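Local coordinates for protein valine-pyruvate aminotransferase (Salmonella typhimurium, PDB 3G7Q) that catalyses transfer of an amino group from valine to pyruvate, giving alanine and 3-methyl-2-oxobutanoate, with pyridoxal 5'-phosphate as cofactor, at residues Y222-P225 with I229-S232; E201-D206 with E233-W238; Q313-T318 with I340-W345; S256-I261 with A288-M293; G106-F111 with P136-Y141. One frame throughout, in Å; residues are numbered along the deposited sequence.

In the fold
Along the chain contact 5 comes first, then contact 2 with contact 1 nested inside its loop, then contact 4 and contact 3. Contacts 5, 2 and 4 gather round the seven-stranded sheet of the large domain, and contact 3 packs helix 299-325 on the second mixed sheet. Contact 1 lies between the two parts and touches contact 3 through Tyr222, Ile229 and Phe231, centres about 15 Å apart, so a large-domain loop joins the first sheet to helix 299-325 and the second. Contact 5 also meets contact 3, through Pro136 and Trp343, and contact 4, through Ala110 and Ile261. Contacts 4 and 5 both touch the second subunit.

Contact 1. Residues Y222-P225 with I229-S232; sequences YGVP and IIFS
In the long loop between strands 216-219 and 242-247, the chain leaving Tyr222 comes back beside itself at Ile229. The carbonyl O of Tyr222 takes a hydrogen bond from Ile229 N at 2.9 Å, but the N-H points well off the acceptor (125°), and the bond is weak. Alongside it, Ile229 CD1 lies 4.2 Å from CD1 of Tyr222, near the plane of the phenol ring and at its edge. Tyr222 CG stands beside the backbone N (chi1 -65°); the side chain also touches Lys250 and Ala339. The loop belongs to the large domain of a fold type I aminotransferase, following a strand in the middle of the seven-stranded sheet. Further along, Val224 and Ile230 meet at about a right angle through one methyl each, Val224 CG2 lying 3.9 Å from Ile230 CG2. Ile230 sends CG1 anti to its backbone N (-176°), leaving CG2 as the branch that faces the valine. Pro225, after a cis peptide bond, packs on Leu300 of helix 299-325. Ile229 also touches Ile307 and Tyr311 of that helix, and its backbone is hydrogen-bonded to Ala339.

Contact 2. Residues E201-D206 with E233-W238; sequences ELMKLD and EARPLW
Leu237 packs against Leu202 and Asp206 on helix 199-211, the helix of a beta-alpha-beta unit that joins strands 181-187 and 216-219 of the large-domain sheet. Segment 233-238 is extended and irregular; it runs past the helix on its way to strand 242-247. The two leucines have the same conformation, each with CG anti to the backbone N (-169° in Leu202) and chi2 near 60°. Their side chains lie alongside one another and run antiparallel. One methyl does the touching on the loop side: Leu237 CD2 sits 3.8 Å from Leu202 CG and 3.9 Å from Leu202 CD2. One helical turn on, the same methyl comes within 4.1 Å of Asp206 CB, the apolar root of an acidic side chain. Leu237 CD2 is therefore lodged between two positions spaced by four residues on one helix face. Beneath them, Leu202 rests on Leu216 and Ile218, and Leu237 on Ile242, so the packing continues onto neighbouring strands.

Toward solvent the contact is looser. The methyl CE of Met203, a selenomethionine with two modelled conformers, approaches Arg235 NH1 in one of them, a touch best taken as doubtful. The backbone of Arg235 is hydrogen-bonded, N to Asp199 OD1 and O to Arg188 NH1. Asp206 has its CG anti to the backbone N (179°) and turns its carboxylate past the leucine, where OD1 is hydrogen-bonded to Asn239 ND2.

Contact 3. Residues Q313-T318 with I340-W345; sequences QRVQQT and IFLWLW
Val315, on the inner face of helix 299-325, is the first residue of 313-318 to meet Leu342. Its CG2 approaches the CD2 branch of the leucine at 3.7 Å, the two side chains crossing obliquely. The other methyl, CG1, occupies the crowded position between N and the carbonyl carbon (chi1 76°) and turns toward Phe231 of the loop 229-232. Strand 341-345, which carries Leu342, runs antiparallel between strands 332-334 and 387-391 in the second mixed sheet of the chain. This sheet, with helix 299-325 against it, probably corresponds to the small domain of fold type I aminotransferases, and Leu342 rises from the sheet to meet the helix.

Thr318, three residues on and on the same face of the helix, places CG2 3.6 Å from Leu342 CD1; threonine and leucine lie side by side, pointing opposite ways. The leucine fork is thus divided, CD2 going to the valine and CD1 to the threonine. Thr318 can offer its methyl to this apolar surface because its hydroxyl is turned back along the helix: OG1, beside the backbone N (chi1 -58°), gives a hydrogen bond of 2.8 Å to Arg314 O. That carbonyl also receives Thr318 N at 3.0 Å, and the two donors come from opposite faces of its plane. Ile319 and Ile322 extend the helix side of the packing, while Met390 and Ile333 extend it on the neighbouring strands.

Contact 4. Residues S256-I261 with A288-M293; sequences SRCGII and AMMCEM
Similar first torsions bring Met290 and Ile260 together. In the conformer of Met290 described here, one of two modelled, CG stands beside the backbone N (chi1 -75°), and the chain carries its selenium out toward the strand. Ile260 likewise puts CG1 beside its own backbone N (chi1 -63°), and its side chain extends to meet the helix tip to tip. Ile260 CD1 then lies 3.9 Å from SE of Met290, a selenomethionine; a further touch by the methyl CE beyond the selenium is doubtful. Cys258, two residues before Ile260 and directed to the same side, adds a longer touch: its SG is 4.3 Å from Met290 SE.

The contact lays helix 285-295 beside strand 259-262, the antiparallel member of the seven-stranded large-domain sheet, which runs between strands 101-104 and 242-247. Helix 77-92 also contributes: Leu84 touches both Ile260 and Met290, and Leu80 touches Met290. On a neighbouring face of helix 285-295, Met289 packs against Leu68 of the second subunit, which places this layer close to the dimer interface.

Between the two segments every touch is made by carbon, sulfur or selenium, and nothing polar is shared. With all three touching residues buried and no directional bond between the segments, the contact should rest on dispersion and on the burial of apolar surface.

Contact 5. Residues G106-F111 with P136-Y141; sequences GSQSAF and PEYIGY
Phe111 of helix 107-118 and Ile139 of helix 138-142 cross at a slant where two helices of the large domain come side by side; each helix follows a strand of the seven-stranded sheet, 101-104 and 129-132. The isoleucine sends CG1 anti to its backbone N (chi1 -168°), out toward the root of the phenylalanine. Ile139 CG1 lies 3.9 Å from Phe111 CB and 4.0 Å from Phe111 CG, so the contact falls at the base of the ring, with CD1 of Ile139 beside the same CB at 4.0 Å. Phe132, on strand 129-132, also touches Ile139.

Gln108 and Tyr138 meet nearer to solvent, at about a right angle. The amide plane of Gln108 and the phenol plane of Tyr138 are 84° apart, and Gln108 OE1 stands 3.9 Å from Tyr138 OH, too far for a hydrogen bond. The glutamine chain is extended beyond CG, which carries its amide out to the tyrosine. Its NE2 makes weak hydrogen bonds to Asp143 and to the backbone O of Ile277 of the second subunit, so the polar end reaches into the dimer interface.

In fold type I enzymes the N-terminus of the helix after the first sheet strand usually faces the cofactor phosphate, and helix 107-118 probably holds that place. Gly106 is its N-cap residue, with backbone angles suited to glycine. Gly106 O is hydrogen-bonded to Thr104 OG1, to Ala110 N at 3.0 Å and to Ser109 OG at 2.9 Å, the serine hydroxyl tilted 33° out of the carbonyl plane.

Contact 1. Residues Y222-P225 with I229-S232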
# COMPACT_ATOMS: atom_id res chain seq x y z
N TYR A 222 -0.53 -0.92 19.26
CA TYR A 222 0.37 -0.72 20.37
C TYR A 222 0.31 -1.79 21.44
O TYR A 222 1.08 -1.74 22.38
CB TYR A 222 0.08 0.65 21.05
CG TYR A 222 0.37 1.81 20.15
CD1 TYR A 222 1.66 2.34 20.05
CD2 TYR A 222 -0.62 2.39 19.39
CE1 TYR A 222 1.93 3.39 19.23
CE2 TYR A 222 -0.35 3.45 18.56
CZ TYR A 222 0.94 3.93 18.49
OH TYR A 222 1.22 4.97 17.69
N GLY A 223 -0.59 -2.75 21.29
CA GLY A 223 -0.83 -3.72 22.33
C GLY A 223 -0.05 -5.03 22.29
O GLY A 223 1.00 -5.13 21.67
N VAL A 224 -0.58 -5.99 23.03
CA VAL A 224 -0.02 -7.31 23.22
C VAL A 224 -0.52 -8.22 22.13
O VAL A 224 -1.67 -8.12 21.75
CB VAL A 224 -0.49 -7.81 24.63
CG1 VAL A 224 -0.54 -9.29 24.72
CG2 VAL A 224 0.36 -7.16 25.72
N PRO A 225 0.29 -9.19 21.68
CA PRO A 225 1.62 -9.59 22.11
C PRO A 225 2.78 -8.76 21.57
O PRO A 225 3.87 -8.88 22.09
CB PRO A 225 1.72 -11.05 21.61
CG PRO A 225 0.82 -11.09 20.45
CD PRO A 225 -0.29 -10.16 20.74
N ILE A 229 3.46 -2.01 23.97
CA ILE A 229 3.57 -0.67 24.57
C ILE A 229 2.27 -0.39 25.34
O ILE A 229 1.44 0.46 24.94
CB ILE A 229 3.88 0.40 23.52
CG1 ILE A 229 5.09 0.02 22.64
CG2 ILE A 229 4.16 1.78 24.25
CD1 ILE A 229 5.32 0.84 21.41
N ILE A 230 2.13 -1.10 26.45
CA ILE A 230 0.97 -1.02 27.32
C ILE A 230 1.44 -1.11 28.74
O ILE A 230 2.25 -2.00 29.10
CB ILE A 230 -0.08 -2.11 26.93
CG1 ILE A 230 -1.34 -1.96 27.77
CG2 ILE A 230 0.55 -3.52 27.06
CD1 ILE A 230 -2.52 -2.78 27.25
N PHE A 231 0.92 -0.21 29.58
CA PHE A 231 1.33 -0.09 30.97
C PHE A 231 0.22 -0.39 31.98
O PHE A 231 0.33 -0.09 33.17
CB PHE A 231 1.84 1.34 31.20
CG PHE A 231 2.69 1.89 30.06
CD1 PHE A 231 3.79 1.19 29.58
CD2 PHE A 231 2.40 3.11 29.48
CE1 PHE A 231 4.55 1.67 28.57
CE2 PHE A 231 3.16 3.59 28.46
CZ PHE A 231 4.21 2.89 27.99
N SER A 232 -0.90 -0.89 31.49
CA SER A 232 -2.01 -1.17 32.36
C SER A 232 -2.46 -2.57 32.10
O SER A 232 -2.03 -3.20 31.13
CB SER A 232 -3.16 -0.23 32.03
OG SER A 232 -3.52 -0.48 30.67

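Contact 2. Residues E201-D206 with E233-W238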
# COMPACT_ATOMS: atom_id res chain seq x y z
N GLU A 201 -15.85 -2.58 29.87
CA GLU A 201 -16.31 -1.81 28.72
C GLU A 201 -16.21 -2.59 27.41
O GLU A 201 -17.12 -2.60 26.59
CB GLU A 201 -15.49 -0.52 28.57
CG GLU A 201 -15.84 0.51 29.64
CD GLU A 201 -14.89 1.70 29.68
OE1 GLU A 201 -13.68 1.56 29.34
OE2 GLU A 201 -15.36 2.80 30.06
N LEU A 202 -15.09 -3.25 27.22
CA LEU A 202 -14.86 -3.99 25.99
C LEU A 202 -15.83 -5.18 25.88
O LEU A 202 -16.36 -5.45 24.79
CB LEU A 202 -13.38 -4.42 25.90
CG LEU A 202 -12.93 -4.97 24.54
CD1 LEU A 202 -13.11 -3.92 23.45
CD2 LEU A 202 -11.45 -5.43 24.63
N MSE A 203 -16.02 -5.93 26.97
CA MSE A 203 -16.92 -7.10 26.93
C MSE A 203 -18.34 -6.69 26.63
O MSE A 203 -19.05 -7.37 25.91
CB MSE A 203 -16.86 -7.87 28.23
CG MSE A 203 -15.55 -8.58 28.34
SE MSE A 203 -15.46 -9.79 29.82
CE MSE A 203 -15.53 -8.54 31.37
N LYS A 204 -18.75 -5.54 27.18
CA LYS A 204 -20.09 -4.96 26.92
C LYS A 204 -20.22 -4.61 25.44
O LYS A 204 -21.18 -5.01 24.78
CB LYS A 204 -20.35 -3.71 27.77
CG LYS A 204 -20.62 -3.92 29.26
CD LYS A 204 -20.90 -2.56 29.91
CE LYS A 204 -21.01 -2.59 31.42
NZ LYS A 204 -21.21 -1.20 31.97
N LEU A 205 -19.23 -3.89 24.90
CA LEU A 205 -19.20 -3.58 23.45
C LEU A 205 -19.23 -4.84 22.59
O LEU A 205 -19.90 -4.87 21.55
CB LEU A 205 -17.98 -2.72 23.09
CG LEU A 205 -17.95 -1.29 23.59
CD1 LEU A 205 -16.61 -0.60 23.27
CD2 LEU A 205 -19.14 -0.48 23.02
N ASP A 206 -18.53 -5.89 23.02
CA ASP A 206 -18.50 -7.18 22.32
C ASP A 206 -19.92 -7.78 22.31
O ASP A 206 -20.36 -8.30 21.30
CB ASP A 206 -17.51 -8.12 23.00
CG ASP A 206 -17.44 -9.50 22.34
OD1 ASP A 206 -17.16 -9.60 21.14
OD2 ASP A 206 -17.60 -10.49 23.07
N GLU A 233 -3.35 -3.04 32.96
CA GLU A 233 -3.97 -4.35 32.78
C GLU A 233 -4.91 -4.28 31.58
O GLU A 233 -5.54 -3.25 31.33
CB GLU A 233 -4.72 -4.73 34.04
CG GLU A 233 -5.47 -6.05 33.98
CD GLU A 233 -6.87 -5.99 33.38
OE1 GLU A 233 -7.52 -4.91 33.41
OE2 GLU A 233 -7.32 -7.05 32.91
N ALA A 234 -4.99 -5.37 30.83
CA ALA A 234 -5.89 -5.48 29.72
C ALA A 234 -5.98 -6.94 29.30
O ALA A 234 -5.02 -7.50 28.78
CB ALA A 234 -5.41 -4.60 28.55
N ARG A 235 -7.12 -7.57 29.53
CA ARG A 235 -7.25 -8.96 29.10
C ARG A 235 -7.42 -9.00 27.60
O ARG A 235 -8.30 -8.35 27.06
CB ARG A 235 -8.45 -9.63 29.76
CG ARG A 235 -8.70 -11.05 29.24
CD ARG A 235 -9.92 -11.70 29.91
NE ARG A 235 -9.79 -11.54 31.33
CZ ARG A 235 -10.45 -10.67 32.09
NH1 ARG A 235 -11.44 -9.92 31.61
NH2 ARG A 235 -10.16 -10.62 33.38
N PRO A 236 -6.57 -9.77 26.90
CA PRO A 236 -6.77 -9.85 25.45
C PRO A 236 -8.12 -10.49 25.11
O PRO A 236 -8.64 -11.31 25.90
CB PRO A 236 -5.59 -10.71 24.98
CG PRO A 236 -4.57 -10.58 26.09
CD PRO A 236 -5.38 -10.53 27.32
N LEU A 237 -8.67 -10.12 23.96
CA LEU A 237 -9.96 -10.60 23.51
C LEU A 237 -9.98 -10.91 22.03
O LEU A 237 -9.60 -10.07 21.21
CB LEU A 237 -11.04 -9.54 23.75
CG LEU A 237 -12.50 -9.87 23.36
CD1 LEU A 237 -13.07 -11.02 24.17
CD2 LEU A 237 -13.43 -8.64 23.50
N TRP A 238 -10.43 -12.11 21.69
CA TRP A 238 -10.70 -12.43 20.29
C TRP A 238 -11.78 -13.49 20.22
O TRP A 238 -11.84 -14.41 21.06
CB TRP A 238 -9.48 -12.87 19.47
CG TRP A 238 -9.86 -12.92 17.98
CD1 TRP A 238 -9.89 -11.86 17.11
CD2 TRP A 238 -10.29 -14.06 17.24
NE1 TRP A 238 -10.33 -12.28 15.87
CE2 TRP A 238 -10.56 -13.62 15.92
CE3 TRP A 238 -10.46 -15.41 17.54
CZ2 TRP A 238 -11.01 -14.49 14.92
CZ3 TRP A 238 -10.91 -16.26 16.57
CH2 TRP A 238 -11.17 -15.80 15.26

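Contact 3. Residues Q313-T318 with I340-W345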
# COMPACT_ATOMS: atom_id res chain seq x y z
N GLN A 313 9.50 4.02 31.17
CA GLN A 313 10.40 4.96 31.82
C GLN A 313 10.31 6.34 31.20
O GLN A 313 10.35 7.37 31.90
CB GLN A 313 11.82 4.51 31.69
CG GLN A 313 12.74 5.31 32.59
CD GLN A 313 14.14 5.34 32.08
OE1 GLN A 313 15.02 4.65 32.60
NE2 GLN A 313 14.36 6.14 31.03
N ARG A 314 10.23 6.36 29.88
CA ARG A 314 10.18 7.62 29.14
C ARG A 314 8.88 8.40 29.41
O ARG A 314 8.92 9.62 29.53
CB ARG A 314 10.42 7.37 27.65
CG ARG A 314 10.85 8.59 26.85
CD ARG A 314 12.20 9.17 27.41
NE ARG A 314 13.38 8.36 27.11
CZ ARG A 314 14.09 8.43 25.98
NH1 ARG A 314 13.75 9.25 25.00
NH2 ARG A 314 15.14 7.65 25.82
N VAL A 315 7.75 7.70 29.53
CA VAL A 315 6.49 8.38 29.80
C VAL A 315 6.53 8.96 31.22
O VAL A 315 6.08 10.09 31.44
CB VAL A 315 5.20 7.52 29.53
CG1 VAL A 315 4.95 6.49 30.61
CG2 VAL A 315 4.01 8.44 29.38
N GLN A 316 7.09 8.23 32.17
CA GLN A 316 7.17 8.73 33.54
C GLN A 316 8.07 9.96 33.62
O GLN A 316 7.78 10.94 34.33
CB GLN A 316 7.67 7.62 34.47
CG GLN A 316 6.63 6.54 34.70
CD GLN A 316 7.02 5.64 35.88
OE1 GLN A 316 8.14 5.13 35.94
NE2 GLN A 316 6.11 5.46 36.81
N GLN A 317 9.19 9.91 32.92
CA GLN A 317 10.12 11.04 32.90
C GLN A 317 9.47 12.27 32.28
O GLN A 317 9.61 13.39 32.80
CB GLN A 317 11.37 10.65 32.11
CG GLN A 317 12.27 9.70 32.88
CD GLN A 317 13.32 9.00 32.05
OE1 GLN A 317 14.14 8.22 32.58
NE2 GLN A 317 13.29 9.22 30.74
N THR A 318 8.73 12.07 31.20
CA THR A 318 8.07 13.19 30.52
C THR A 318 6.98 13.84 31.39
O THR A 318 6.85 15.08 31.45
CB THR A 318 7.49 12.71 29.18
OG1 THR A 318 8.56 12.19 28.37
CG2 THR A 318 6.76 13.86 28.45
N ILE A 340 2.30 5.88 22.71
CA ILE A 340 3.49 6.75 22.71
C ILE A 340 3.18 8.24 22.82
O ILE A 340 4.04 9.10 22.52
CB ILE A 340 4.35 6.47 21.42
CG1 ILE A 340 3.60 6.82 20.12
CG2 ILE A 340 4.86 4.98 21.43
CD1 ILE A 340 4.46 6.74 18.81
N PHE A 341 1.96 8.53 23.26
CA PHE A 341 1.47 9.90 23.35
C PHE A 341 1.06 10.31 24.75
O PHE A 341 0.74 9.47 25.58
CB PHE A 341 0.22 10.06 22.48
CG PHE A 341 0.40 9.58 21.06
CD1 PHE A 341 1.07 10.36 20.13
CD2 PHE A 341 -0.04 8.33 20.69
CE1 PHE A 341 1.28 9.90 18.83
CE2 PHE A 341 0.17 7.86 19.37
CZ PHE A 341 0.82 8.62 18.47
N LEU A 342 1.05 11.61 24.97
CA LEU A 342 0.40 12.19 26.12
C LEU A 342 -0.71 13.12 25.56
O LEU A 342 -0.51 13.88 24.60
CB LEU A 342 1.34 12.94 27.04
CG LEU A 342 2.31 12.08 27.84
CD1 LEU A 342 3.32 12.99 28.60
CD2 LEU A 342 1.58 11.14 28.80
N TRP A 343 -1.87 12.99 26.17
CA TRP A 343 -3.05 13.80 25.82
C TRP A 343 -3.24 14.79 26.95
O TRP A 343 -3.52 14.40 28.11
CB TRP A 343 -4.24 12.90 25.64
CG TRP A 343 -5.56 13.51 25.31
CD1 TRP A 343 -6.63 13.67 26.13
CD2 TRP A 343 -5.99 13.95 24.01
NE1 TRP A 343 -7.67 14.19 25.44
CE2 TRP A 343 -7.32 14.37 24.14
CE3 TRP A 343 -5.37 14.04 22.76
CZ2 TRP A 343 -8.06 14.88 23.06
CZ3 TRP A 343 -6.10 14.52 21.68
CH2 TRP A 343 -7.43 14.94 21.85
N LEU A 344 -3.09 16.06 26.59
CA LEU A 344 -3.13 17.16 27.54
C LEU A 344 -4.44 17.90 27.45
O LEU A 344 -4.82 18.35 26.37
CB LEU A 344 -1.99 18.13 27.27
CG LEU A 344 -0.58 17.49 27.12
CD1 LEU A 344 0.49 18.56 26.82
CD2 LEU A 344 -0.23 16.60 28.32
N TRP A 345 -5.12 18.03 28.59
CA TRP A 345 -6.37 18.77 28.71
C TRP A 345 -6.11 20.01 29.57
O TRP A 345 -5.92 19.89 30.77
CB TRP A 345 -7.45 17.88 29.31
CG TRP A 345 -8.75 18.56 29.63
CD1 TRP A 345 -9.27 19.69 29.04
CD2 TRP A 345 -9.75 18.10 30.55
NE1 TRP A 345 -10.50 19.99 29.61
CE2 TRP A 345 -10.81 19.03 30.53
CE3 TRP A 345 -9.83 17.00 31.40
CZ2 TRP A 345 -11.94 18.89 31.33
CZ3 TRP A 345 -10.97 16.87 32.23
CH2 TRP A 345 -11.99 17.83 32.18

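Contact 4. Residues S256-I261 with A288-M293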
# COMPACT_ATOMS: atom_id res chain seq x y z
N SER A 256 9.02 -0.42 7.40
CA SER A 256 8.45 -1.64 6.82
C SER A 256 6.97 -1.31 6.65
O SER A 256 6.46 -0.35 7.21
CB SER A 256 8.55 -2.83 7.74
OG SER A 256 7.61 -2.68 8.80
N ARG A 257 6.25 -2.11 5.90
CA ARG A 257 4.85 -1.77 5.69
C ARG A 257 4.12 -3.04 5.86
O ARG A 257 3.84 -3.73 4.87
CB ARG A 257 4.66 -1.20 4.28
CG ARG A 257 5.11 0.23 4.11
CD ARG A 257 4.24 1.19 4.91
NE ARG A 257 4.53 2.58 4.60
CZ ARG A 257 5.57 3.27 5.05
NH1 ARG A 257 6.48 2.70 5.83
NH2 ARG A 257 5.72 4.54 4.70
N CYS A 258 3.83 -3.37 7.12
CA CYS A 258 3.17 -4.63 7.39
C CYS A 258 2.05 -4.57 8.43
O CYS A 258 2.29 -4.65 9.63
CB CYS A 258 4.22 -5.64 7.79
SG CYS A 258 3.58 -7.26 7.69
N GLY A 259 0.83 -4.41 7.93
CA GLY A 259 -0.39 -4.42 8.72
C GLY A 259 -0.96 -5.84 8.72
O GLY A 259 -0.81 -6.59 7.75
N ILE A 260 -1.61 -6.21 9.82
CA ILE A 260 -2.15 -7.55 9.98
C ILE A 260 -3.60 -7.44 10.41
O ILE A 260 -3.91 -6.63 11.28
CB ILE A 260 -1.37 -8.29 11.07
CG1 ILE A 260 0.10 -8.46 10.66
CG2 ILE A 260 -2.00 -9.63 11.40
CD1 ILE A 260 1.03 -8.80 11.82
N ILE A 261 -4.49 -8.22 9.81
CA ILE A 261 -5.90 -8.24 10.21
C ILE A 261 -6.24 -9.65 10.61
O ILE A 261 -5.97 -10.61 9.86
CB ILE A 261 -6.85 -7.80 9.10
CG1 ILE A 261 -6.60 -6.35 8.70
CG2 ILE A 261 -8.31 -7.96 9.52
CD1 ILE A 261 -7.33 -5.96 7.40
N ALA A 288 9.27 -10.97 6.20
CA ALA A 288 10.43 -11.84 6.36
C ALA A 288 11.07 -11.64 7.74
O ALA A 288 11.43 -12.61 8.43
CB ALA A 288 11.47 -11.63 5.22
N MSE A 289 11.19 -10.38 8.14
CA MSE A 289 11.75 -10.07 9.46
C MSE A 289 10.87 -10.63 10.57
O MSE A 289 11.38 -11.16 11.55
CB MSE A 289 11.94 -8.57 9.63
CG MSE A 289 13.05 -8.04 8.73
SE MSE A 289 13.17 -6.14 8.87
CE MSE A 289 14.19 -5.95 10.56
N MSE A 290 9.56 -10.50 10.42
CA MSE A 290 8.63 -11.06 11.41
C MSE A 290 8.76 -12.57 11.50
O MSE A 290 8.78 -13.13 12.59
CB MSE A 290 7.19 -10.73 11.08
CG MSE A 290 6.79 -9.32 11.35
SE MSE A 290 4.85 -9.19 11.37
CE MSE A 290 4.57 -10.25 12.46
N CYS A 291 8.82 -13.24 10.34
CA CYS A 291 8.97 -14.69 10.34
C CYS A 291 10.21 -15.10 11.14
O CYS A 291 10.17 -16.03 11.95
CB CYS A 291 9.11 -15.26 8.94
SG CYS A 291 7.60 -15.45 8.01
N GLU A 292 11.30 -14.39 10.90
CA GLU A 292 12.56 -14.67 11.56
C GLU A 292 12.48 -14.40 13.05
O GLU A 292 12.95 -15.22 13.85
CB GLU A 292 13.67 -13.84 10.91
CG GLU A 292 15.06 -14.30 11.16
CD GLU A 292 15.33 -15.73 10.68
OE1 GLU A 292 14.74 -16.23 9.69
OE2 GLU A 292 16.13 -16.38 11.36
N MSE A 293 11.88 -13.27 13.44
CA MSE A 293 11.74 -12.96 14.87
C MSE A 293 10.88 -14.00 15.58
O MSE A 293 11.18 -14.39 16.72
CB MSE A 293 11.18 -11.55 15.09
CG MSE A 293 12.17 -10.47 14.70
SE MSE A 293 11.53 -8.70 15.11
CE MSE A 293 10.20 -8.64 13.76

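Contact 5. Residues G106-F111 with P136-Y141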
# COMPACT_ATOMS: atom_id res chain seq x y z
N GLY A 106 -0.36 -1.52 6.03
CA GLY A 106 -0.36 -0.87 7.33
C GLY A 106 -1.74 -0.70 7.92
O GLY A 106 -2.75 -1.08 7.31
N SER A 107 -1.78 -0.11 9.10
CA SER A 107 -3.01 0.14 9.84
C SER A 107 -4.03 0.94 9.05
O SER A 107 -5.21 0.60 8.99
CB SER A 107 -2.71 0.90 11.13
OG SER A 107 -1.97 0.09 12.05
N GLN A 108 -3.56 2.00 8.41
CA GLN A 108 -4.44 2.89 7.71
C GLN A 108 -5.11 2.27 6.48
O GLN A 108 -6.29 2.52 6.23
CB GLN A 108 -3.67 4.17 7.37
CG GLN A 108 -4.56 5.31 6.97
CD GLN A 108 -3.94 6.69 7.24
OE1 GLN A 108 -2.82 6.80 7.76
NE2 GLN A 108 -4.67 7.74 6.89
N SER A 109 -4.37 1.46 5.71
CA SER A 109 -4.97 0.75 4.58
C SER A 109 -5.94 -0.32 5.10
O SER A 109 -6.95 -0.62 4.48
CB SER A 109 -3.89 0.11 3.71
OG SER A 109 -3.08 -0.75 4.49
N ALA A 110 -5.59 -0.94 6.22
CA ALA A 110 -6.48 -1.90 6.86
C ALA A 110 -7.86 -1.27 7.11
O ALA A 110 -8.88 -1.83 6.72
CB ALA A 110 -5.88 -2.39 8.16
N PHE A 111 -7.90 -0.08 7.72
CA PHE A 111 -9.20 0.55 8.01
C PHE A 111 -9.95 1.00 6.76
O PHE A 111 -11.19 0.93 6.72
CB PHE A 111 -9.05 1.63 9.07
CG PHE A 111 -8.81 1.05 10.43
CD1 PHE A 111 -9.87 0.60 11.19
CD2 PHE A 111 -7.52 0.85 10.89
CE1 PHE A 111 -9.65 0.02 12.42
CE2 PHE A 111 -7.30 0.27 12.11
CZ PHE A 111 -8.38 -0.15 12.87
N PRO A 136 -11.91 10.37 22.09
CA PRO A 136 -11.24 10.53 20.81
C PRO A 136 -10.48 9.30 20.31
O PRO A 136 -9.96 8.50 21.10
CB PRO A 136 -10.25 11.67 21.09
CG PRO A 136 -9.92 11.50 22.50
CD PRO A 136 -11.12 10.95 23.19
N GLU A 137 -10.43 9.17 19.00
CA GLU A 137 -9.75 8.11 18.29
C GLU A 137 -8.91 8.74 17.19
O GLU A 137 -9.23 9.82 16.71
CB GLU A 137 -10.77 7.15 17.65
CG GLU A 137 -11.39 6.15 18.60
CD GLU A 137 -10.42 5.03 19.02
OE1 GLU A 137 -9.29 4.99 18.50
OE2 GLU A 137 -10.80 4.22 19.88
N TYR A 138 -7.83 8.08 16.82
CA TYR A 138 -6.98 8.55 15.75
C TYR A 138 -7.52 8.26 14.34
O TYR A 138 -7.48 9.13 13.49
CB TYR A 138 -5.58 7.95 15.88
CG TYR A 138 -4.75 8.12 14.63
CD1 TYR A 138 -4.21 9.35 14.31
CD2 TYR A 138 -4.51 7.05 13.78
CE1 TYR A 138 -3.46 9.53 13.16
CE2 TYR A 138 -3.76 7.22 12.61
CZ TYR A 138 -3.23 8.47 12.31
OH TYR A 138 -2.49 8.69 11.16
N ILE A 139 -8.01 7.07 14.08
CA ILE A 139 -8.44 6.80 12.67
C ILE A 139 -9.46 7.84 12.14
O ILE A 139 -9.43 8.22 10.95
CB ILE A 139 -8.92 5.33 12.46
CG1 ILE A 139 -9.05 5.03 10.95
CG2 ILE A 139 -10.20 5.04 13.24
CD1 ILE A 139 -7.74 5.24 10.15
N GLY A 140 -10.34 8.33 13.02
CA GLY A 140 -11.25 9.42 12.66
C GLY A 140 -10.45 10.65 12.23
O GLY A 140 -10.78 11.30 11.23
N TYR A 141 -9.40 10.98 12.99
CA TYR A 141 -8.49 12.08 12.63
C TYR A 141 -7.74 11.83 11.32
O TYR A 141 -7.70 12.70 10.46
CB TYR A 141 -7.49 12.34 13.77
CG TYR A 141 -6.23 13.13 13.45
CD1 TYR A 141 -6.26 14.50 13.31
CD2 TYR A 141 -5.00 12.50 13.37
CE1 TYR A 141 -5.09 15.23 13.05
CE2 TYR A 141 -3.82 13.21 13.13
CZ TYR A 141 -3.87 14.57 12.97
OH TYR A 141 -2.71 15.28 12.72